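Uncharacterized tRNA/rRNA methyltransferase HI0380 (Haemophilus influenzae, PDB 3ILK) probably methylates RNA as a member of the TrmH family of SPOUT methyltransferases, using S-adenosyl-L-methionine, although its actual substrate is unknown. Local coordinates at residues N224-N227 with G228-S231; D45-S48 with Y49-S52. All coordinates share one frame; numbering follows the deposited sequence.

Contact 1. Residues N224-N227 with G228-S231; sequences NILN and GMLS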
ATOM      1  N   ASN A 224     -17.396   1.385  26.030  1.00 20.80           N
ATOM      2  CA  ASN A 224     -18.368   0.305  26.169  1.00 20.86           C
ATOM      3  C   ASN A 224     -17.750  -1.085  26.244  1.00 20.78           C
ATOM      4  O   ASN A 224     -18.068  -1.874  27.145  1.00 19.13           O
ATOM      5  CB  ASN A 224     -19.444   0.390  25.088  1.00 20.50           C
ATOM      6  CG  ASN A 224     -20.416   1.518  25.365  1.00 23.83           C
ATOM      7  OD1 ASN A 224     -20.450   2.020  26.482  1.00 25.60           O
ATOM      8  ND2 ASN A 224     -21.191   1.925  24.373  1.00 23.06           N
ATOM      9  N   ILE A 225     -16.837  -1.369  25.311  1.00 20.72           N
ATOM     10  CA  ILE A 225     -16.128  -2.617  25.335  1.00 21.13           C
ATOM     11  C   ILE A 225     -15.375  -2.824  26.678  1.00 21.39           C
ATOM     12  O   ILE A 225     -15.502  -3.880  27.297  1.00 22.15           O
ATOM     13  CB  ILE A 225     -15.167  -2.727  24.103  1.00 20.68           C
ATOM     14  CG1 ILE A 225     -15.917  -3.248  22.875  1.00 22.20           C
ATOM     15  CG2 ILE A 225     -14.007  -3.658  24.388  1.00 21.46           C
ATOM     16  CD1 ILE A 225     -16.745  -2.230  22.118  1.00 23.28           C
ATOM     17  N   LEU A 226     -14.592  -1.833  27.095  1.00 21.23           N
ATOM     18  CA  LEU A 226     -13.744  -1.929  28.292  1.00 22.65           C
ATOM     19  C   LEU A 226     -14.499  -2.073  29.607  1.00 22.74           C
ATOM     20  O   LEU A 226     -14.027  -2.775  30.519  1.00 22.39           O
ATOM     21  CB  LEU A 226     -12.831  -0.702  28.414  1.00 22.40           C
ATOM     22  CG  LEU A 226     -11.715  -0.491  27.392  1.00 23.15           C
ATOM     23  CD1 LEU A 226     -11.085   0.919  27.636  1.00 18.87           C
ATOM     24  CD2 LEU A 226     -10.671  -1.627  27.373  1.00 21.09           C
ATOM     25  N   ASN A 227     -15.633  -1.366  29.709  1.00 22.65           N
ATOM     26  CA  ASN A 227     -16.572  -1.525  30.801  1.00 22.95           C
ATOM     27  C   ASN A 227     -17.173  -2.938  30.756  1.00 23.98           C
ATOM     28  O   ASN A 227     -17.377  -3.562  31.807  1.00 23.48           O
ATOM     29  CB  ASN A 227     -17.686  -0.443  30.760  1.00 22.45           C
ATOM     30  CG  ASN A 227     -17.351   0.796  31.599  1.00 22.76           C
ATOM     31  OD1 ASN A 227     -16.529   0.733  32.509  1.00 21.87           O
ATOM     32  ND2 ASN A 227     -18.000   1.932  31.296  1.00 18.32           N
ATOM     33  N   GLY A 228     -17.378  -3.451  29.533  1.00 24.41           N
ATOM     34  CA  GLY A 228     -17.925  -4.789  29.312  1.00 24.52           C
ATOM     35  C   GLY A 228     -16.975  -5.903  29.735  1.00 24.36           C
ATOM     36  O   GLY A 228     -17.416  -6.958  30.218  1.00 22.88           O
HETATM   37  N   MSE A 229     -15.681  -5.677  29.533  1.00 24.92           N
HETATM   38  CA  MSE A 229     -14.643  -6.593  30.044  1.00 25.78           C
HETATM   39  C   MSE A 229     -14.621  -6.584  31.604  1.00 26.12           C
HETATM   40  O   MSE A 229     -14.621  -7.637  32.229  1.00 27.51           O
HETATM   41  CB  MSE A 229     -13.271  -6.269  29.441  1.00 25.26           C
HETATM   42  CG  MSE A 229     -13.261  -6.382  27.896  1.00 24.45           C
HETATM   43 SE   MSE A 229     -11.760  -5.539  26.934  0.60 24.68          SE
HETATM   44  CE  MSE A 229     -10.569  -7.101  26.849  1.00 27.05           C
ATOM     45  N   LEU A 230     -14.624  -5.412  32.220  1.00 25.74           N
ATOM     46  CA  LEU A 230     -14.675  -5.335  33.698  1.00 25.48           C
ATOM     47  C   LEU A 230     -15.868  -6.070  34.338  1.00 25.29           C
ATOM     48  O   LEU A 230     -15.726  -6.689  35.408  1.00 24.40           O
ATOM     49  CB  LEU A 230     -14.639  -3.887  34.182  1.00 25.49           C
ATOM     50  CG  LEU A 230     -13.374  -3.110  33.842  1.00 24.31           C
ATOM     51  CD1 LEU A 230     -13.594  -1.636  34.158  1.00 24.63           C
ATOM     52  CD2 LEU A 230     -12.158  -3.652  34.570  1.00 23.55           C
ATOM     53  N   SER A 231     -17.025  -5.993  33.675  1.00 24.72           N
ATOM     54  CA  SER A 231     -18.212  -6.728  34.093  1.00 24.68           C
ATOM     55  C   SER A 231     -18.006  -8.211  33.892  1.00 24.24           C
ATOM     56  O   SER A 231     -18.417  -9.022  34.728  1.00 24.65           O
ATOM     57  CB  SER A 231     -19.428  -6.250  33.323  1.00 24.26           C
ATOM     58  OG  SER A 231     -19.498  -4.831  33.459  1.00 27.61           O
TER
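Met229, present as selenomethionine, lays its SE over two side chains of the preceding turn: the CG2 branch of Ile225, with CG2 3.9 Å from SE, and the CD2 methyl of Leu226, with CD2 4.1 Å from SE. Its side chain crosses both at a slant. The first torsion of Met229 (-60°) sets CG beside its own backbone N, which brings CG to 3.4 Å from Ile225 O, and the chain then bends at chi3. Ile225 meets the selenium with CG2, the branch opposite its backbone N.

Beneath these apolar groups the backbone follows regular i to i+4 bonding, Met229 N donating to Ile225 O and Leu230 N to Leu226 O. Asn227 O is gripped twice: it accepts from Ser231 N at 3.1 Å and from Ser231 OG at 3.0 Å, the two donors approaching from opposite faces of the carbonyl plane. The hydroxyl can fold back in this way because OG sits beside its own backbone N (chi1 -53°), and it is also hydrogen-bonded to Tyr189 OH. Such a bond to the carbonyl four residues earlier is a common habit of serine inside helices, and here it adds to the backbone bond. Leu230 adds its CG at 3.4 Å from Leu226 O.

All of this lies within helix 220-240. Leu226, Asn227 and Leu230 lean on Phe186 of helix 180-197, and Leu230 also touches Thr190 there, whereas Ile225, Leu226 and Met229 pack respectively on Leu209, Tyr213 and Tyr194 of the second subunit, placing this face of the helix at the interface with that subunit.

Contact 2. Residues D45-S48 with Y49-S52; sequences DEQS and YALS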
ATOM      1  N   ASP A  45      -0.593   1.396 -35.130  1.00 26.69           N
ATOM      2  CA  ASP A  45      -1.015   0.303 -36.005  1.00 29.11           C
ATOM      3  C   ASP A  45      -1.629  -0.773 -35.121  1.00 29.45           C
ATOM      4  O   ASP A  45      -1.954  -0.492 -33.974  1.00 29.02           O
ATOM      5  CB  ASP A  45       0.201  -0.244 -36.748  1.00 28.84           C
ATOM      6  CG  ASP A  45       1.291  -0.723 -35.789  1.00 32.87           C
ATOM      7  OD1 ASP A  45       0.965  -1.147 -34.653  1.00 34.05           O
ATOM      8  OD2 ASP A  45       2.485  -0.650 -36.150  1.00 39.21           O
ATOM      9  N   GLU A  46      -1.746  -1.996 -35.636  1.00 29.92           N
ATOM     10  CA  GLU A  46      -2.379  -3.074 -34.887  1.00 31.14           C
ATOM     11  C   GLU A  46      -1.763  -3.277 -33.487  1.00 31.02           C
ATOM     12  O   GLU A  46      -2.490  -3.484 -32.518  1.00 30.67           O
ATOM     13  CB  GLU A  46      -2.404  -4.371 -35.691  1.00 31.44           C
ATOM     14  CG  GLU A  46      -3.224  -5.497 -35.054  1.00 34.94           C
ATOM     15  CD  GLU A  46      -4.740  -5.390 -35.301  1.00 38.99           C
ATOM     16  OE1 GLU A  46      -5.287  -6.210 -36.091  1.00 37.25           O
ATOM     17  OE2 GLU A  46      -5.387  -4.500 -34.687  1.00 39.07           O
ATOM     18  N   GLN A  47      -0.441  -3.169 -33.386  1.00 30.68           N
ATOM     19  CA  GLN A  47       0.257  -3.273 -32.105  1.00 29.99           C
ATOM     20  C   GLN A  47      -0.191  -2.252 -31.049  1.00 29.86           C
ATOM     21  O   GLN A  47      -0.178  -2.576 -29.861  1.00 29.08           O
ATOM     22  CB  GLN A  47       1.784  -3.198 -32.287  1.00 30.12           C
ATOM     23  CG  GLN A  47       2.387  -4.359 -33.060  1.00 32.87           C
ATOM     24  CD  GLN A  47       1.834  -5.682 -32.586  1.00 36.01           C
ATOM     25  OE1 GLN A  47       1.976  -6.050 -31.407  1.00 36.75           O
ATOM     26  NE2 GLN A  47       1.169  -6.401 -33.493  1.00 38.82           N
ATOM     27  N   SER A  48      -0.574  -1.037 -31.473  1.00 28.72           N
ATOM     28  CA  SER A  48      -1.115  -0.033 -30.561  1.00 28.52           C
ATOM     29  C   SER A  48      -2.404  -0.544 -29.921  1.00 28.36           C
ATOM     30  O   SER A  48      -2.702  -0.249 -28.745  1.00 28.51           O
ATOM     31  CB  SER A  48      -1.379   1.292 -31.299  1.00 28.55           C
ATOM     32  OG  SER A  48      -0.220   1.711 -32.011  1.00 27.99           O
ATOM     33  N   TYR A  49      -3.156  -1.305 -30.710  1.00 27.22           N
ATOM     34  CA  TYR A  49      -4.405  -1.897 -30.264  1.00 27.22           C
ATOM     35  C   TYR A  49      -4.199  -3.192 -29.491  1.00 25.86           C
ATOM     36  O   TYR A  49      -4.746  -3.349 -28.400  1.00 25.73           O
ATOM     37  CB  TYR A  49      -5.340  -2.117 -31.455  1.00 27.00           C
ATOM     38  CG  TYR A  49      -5.799  -0.801 -32.019  1.00 30.33           C
ATOM     39  CD1 TYR A  49      -6.883  -0.142 -31.455  1.00 30.76           C
ATOM     40  CD2 TYR A  49      -5.116  -0.185 -33.085  1.00 31.25           C
ATOM     41  CE1 TYR A  49      -7.324   1.075 -31.957  1.00 33.29           C
ATOM     42  CE2 TYR A  49      -5.542   1.036 -33.599  1.00 34.43           C
ATOM     43  CZ  TYR A  49      -6.653   1.659 -33.014  1.00 35.53           C
ATOM     44  OH  TYR A  49      -7.117   2.861 -33.484  1.00 39.73           O
ATOM     45  N   ALA A  50      -3.381  -4.082 -30.039  1.00 24.16           N
ATOM     46  CA  ALA A  50      -3.035  -5.338 -29.377  1.00 23.34           C
ATOM     47  C   ALA A  50      -2.554  -5.153 -27.934  1.00 22.10           C
ATOM     48  O   ALA A  50      -3.056  -5.810 -27.040  1.00 22.35           O
ATOM     49  CB  ALA A  50      -1.992  -6.114 -30.177  1.00 22.76           C
ATOM     50  N   LEU A  51      -1.573  -4.286 -27.725  1.00 21.23           N
ATOM     51  CA  LEU A  51      -1.010  -4.081 -26.389  1.00 21.92           C
ATOM     52  C   LEU A  51      -1.940  -3.313 -25.414  1.00 22.64           C
ATOM     53  O   LEU A  51      -1.639  -3.177 -24.197  1.00 22.04           O
ATOM     54  CB  LEU A  51       0.390  -3.432 -26.510  1.00 21.02           C
ATOM     55  CG  LEU A  51       1.564  -4.409 -26.666  1.00 25.52           C
ATOM     56  CD1 LEU A  51       1.341  -5.369 -27.844  1.00 20.97           C
ATOM     57  CD2 LEU A  51       2.887  -3.685 -26.825  1.00 27.30           C
ATOM     58  N   SER A  52      -3.060  -2.785 -25.929  1.00 22.57           N
ATOM     59  CA  SER A  52      -3.982  -2.049 -25.059  1.00 22.13           C
ATOM     60  C   SER A  52      -4.789  -3.043 -24.205  1.00 22.14           C
ATOM     61  O   SER A  52      -5.332  -2.699 -23.133  1.00 21.32           O
ATOM     62  CB  SER A  52      -4.897  -1.121 -25.877  1.00 22.19           C
ATOM     63  OG  SER A  52      -5.929  -1.882 -26.468  1.00 22.11           O
TER
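Tyr49 turns one edge of its ring back over the start of its short helix, where CD2 comes to 3.3 Å from Asp45 O, with that oxygen near the ring plane. Its CB lies equally close to the carbonyl oxygen of Glu46, and the Glu46 side chain crosses that of Tyr49 at about a right angle, its carboxylate plane turned 85° from the ring and OE2 4.0 Å from Tyr49 CB. Glu46 O takes a hydrogen bond from Ala50 N (2.7 Å) and a weak one from Tyr49 N.

Gln47 doubles back at chi2 (-45°), which brings OE1 alongside Leu51, 3.7 Å from CD1; Leu51 N in turn donates to Gln47 O.

Asp45, at the N-cap, forms a capping box with Ser48, its N donating to Ser48 OG at 3.2 Å; its OD1 also takes a weak capping bond from Gln47 N. Ser18 binds both side chains, through its OG to Asp45 OD1 and through its O to Ser48 OG. Tyr49 meanwhile packs on Val59 and Lys60 of helix 56-61. Hydrogen bonding at the cap thus fixes how this helix starts, while within 45-52 the contacts of the tyrosine ring and the Gln47 side chain with the facing segment are van der Waals in kind.

Overall arrangement
From the N terminus, the chain runs through strand 8-13, helix 18-31 and strand 35-39 before reaching contact 2, on the short capped helix 46-50 between this strand and helix 56-61 within the SpoU methylase region. The parallel sheet is completed farther on, and helix 145-169 then leads out to the C-terminal helices, the last of which, 220-240, carries contact 1. Each contact spans one continuous piece of chain, so neither encloses a long loop, and the two follow in series without nesting or crossing. Their centres lie 62 Å apart, on opposite sides of the chain's centre. Contact 2 ties to Ser18 of helix 18-31 and to helix 56-61; contact 1 joins helix 220-240 to helix 180-197 and the second subunit.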